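Long-range contact in SusD homolog (Bacteroides thetaiotaomicron, PDB 3EHN), which probably binds glycans at the outer membrane as a SusD-like lipoprotein, delivering them for uptake: residues S166-L171 with S206-I211. Residues are numbered along the deposited sequence; the frame is centred on the assembly and turned at random.
Sequences SMLADL and SLMLRI
Ile211 and Leu171 meet tip to tip, CD1 against CD1 at 3.5 Å, in an interface that illustrates how two antiparallel helices can be joined by apolar side chains, with no polar bond between the segments. The segments 166-171 and 206-211, from helices 160-180 and 197-215, run at 157° to each other with their axes 10.1 Å apart, and the CA atoms of Leu168 and Met208 are the nearest pair across the segments, 6.4 Å apart.

Branched aliphatic residues make one group of contacts within this apolar interface. Ile211 divides its two arms between different partners: CG2, lying anti to the backbone N, takes the CD2 methyl of Leu168 at 3.6 Å as the two side chains slide past each other in opposite directions, while the other arm carries CD1 to Leu171. That same CD1 of Leu171 also touches CD2 of Leu207, 4.0 Å away, where the two leucines cross at about a right angle. With an alanine here instead of Ile211, the CG2 and CD1 methyls would be gone, and CD2 of Leu168 and CD1 of Leu171 would probably lose their nearest neighbours in the opposite segment, opening a gap between the helices.

The thioether chains of the methionines make the other group. Met208 runs extended until chi3 (-63°) bends it, which brings its terminal CE to 3.8 Å from CB of Leu171; farther back, its CG lies beside CD2 of Leu168. Met167 comes crosswise to Ile211, laying CG and SD against CD1 of Ile211.

Leu134 of helix 116-140 touches Met167, Leu207 and Ile211, whereas Leu222 and Tyr226 of helix 220-231 pack on Leu168, extending the apolar layer into the helical, TPR-related fold. Their association thus rests on shape and buried hydrocarbon and thioether surface.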
# COMPACT_ATOMS: atom_id res chain seq x y z
N SER A 166 -20.24 -2.43 -2.64
CA SER A 166 -20.78 -1.17 -2.15
C SER A 166 -19.85 -0.00 -2.47
O SER A 166 -20.30 1.04 -2.96
CB SER A 166 -21.00 -1.26 -0.65
OG SER A 166 -21.90 -2.30 -0.34
N MET A 167 -18.56 -0.18 -2.19
CA MET A 167 -17.59 0.88 -2.46
C MET A 167 -17.64 1.29 -3.93
O MET A 167 -17.62 2.47 -4.25
CB MET A 167 -16.18 0.42 -2.07
CG MET A 167 -15.16 1.55 -2.04
SD MET A 167 -13.62 1.18 -1.13
CE MET A 167 -14.20 0.82 0.59
N LEU A 168 -17.72 0.31 -4.82
CA LEU A 168 -17.78 0.62 -6.23
C LEU A 168 -18.97 1.51 -6.52
O LEU A 168 -18.82 2.57 -7.12
CB LEU A 168 -17.85 -0.66 -7.05
CG LEU A 168 -16.56 -1.48 -7.11
CD1 LEU A 168 -16.80 -2.80 -7.82
CD2 LEU A 168 -15.48 -0.69 -7.83
N ALA A 169 -20.15 1.10 -6.08
CA ALA A 169 -21.36 1.87 -6.31
C ALA A 169 -21.28 3.28 -5.71
O ALA A 169 -21.77 4.25 -6.30
CB ALA A 169 -22.56 1.14 -5.75
N ASP A 170 -20.64 3.38 -4.55
CA ASP A 170 -20.50 4.68 -3.87
C ASP A 170 -19.52 5.61 -4.57
O ASP A 170 -19.75 6.82 -4.65
CB ASP A 170 -20.07 4.48 -2.41
CG ASP A 170 -21.07 3.65 -1.62
OD1 ASP A 170 -22.16 3.34 -2.17
OD2 ASP A 170 -20.77 3.31 -0.45
N LEU A 171 -18.43 5.05 -5.07
CA LEU A 171 -17.47 5.87 -5.78
C LEU A 171 -18.16 6.41 -7.02
O LEU A 171 -18.05 7.59 -7.36
CB LEU A 171 -16.25 5.04 -6.19
CG LEU A 171 -15.24 4.80 -5.07
CD1 LEU A 171 -14.24 3.77 -5.53
CD2 LEU A 171 -14.55 6.11 -4.71
N SER A 206 -9.86 6.63 -10.53
CA SER A 206 -8.59 5.93 -10.45
C SER A 206 -8.62 4.88 -9.37
O SER A 206 -7.94 3.87 -9.46
CB SER A 206 -7.44 6.90 -10.17
OG SER A 206 -7.04 7.58 -11.35
N LEU A 207 -9.41 5.11 -8.33
CA LEU A 207 -9.52 4.15 -7.25
C LEU A 207 -10.46 3.03 -7.70
O LEU A 207 -10.38 1.89 -7.23
CB LEU A 207 -10.07 4.82 -6.00
CG LEU A 207 -9.83 3.95 -4.77
CD1 LEU A 207 -8.41 4.18 -4.34
CD2 LEU A 207 -10.79 4.29 -3.63
N MET A 208 -11.37 3.39 -8.60
CA MET A 208 -12.34 2.46 -9.16
C MET A 208 -11.55 1.49 -10.01
O MET A 208 -11.68 0.28 -9.88
CB MET A 208 -13.35 3.23 -10.01
CG MET A 208 -14.68 2.54 -10.22
SD MET A 208 -15.91 3.57 -11.11
CE MET A 208 -16.13 4.96 -9.95
N LEU A 209 -10.70 2.03 -10.88
CA LEU A 209 -9.87 1.21 -11.75
C LEU A 209 -9.04 0.25 -10.92
O LEU A 209 -8.75 -0.87 -11.35
CB LEU A 209 -8.93 2.07 -12.58
CG LEU A 209 -8.00 1.30 -13.51
CD1 LEU A 209 -8.81 0.64 -14.64
CD2 LEU A 209 -6.98 2.26 -14.08
N ARG A 210 -8.64 0.70 -9.74
CA ARG A 210 -7.84 -0.12 -8.84
C ARG A 210 -8.69 -1.27 -8.31
O ARG A 210 -8.34 -2.44 -8.45
CB ARG A 210 -7.34 0.71 -7.66
CG ARG A 210 -6.47 -0.08 -6.71
CD ARG A 210 -5.26 0.73 -6.30
NE ARG A 210 -5.44 1.39 -5.02
CZ ARG A 210 -4.67 2.37 -4.57
NH1 ARG A 210 -3.66 2.80 -5.31
NH2 ARG A 210 -4.89 2.89 -3.37
N ILE A 211 -9.82 -0.91 -7.72
CA ILE A 211 -10.74 -1.88 -7.16
C ILE A 211 -11.19 -2.90 -8.20
O ILE A 211 -11.29 -4.10 -7.90
CB ILE A 211 -11.96 -1.16 -6.56
CG1 ILE A 211 -11.49 -0.13 -5.54
CG2 ILE A 211 -12.88 -2.15 -5.89
CD1 ILE A 211 -12.60 0.70 -4.96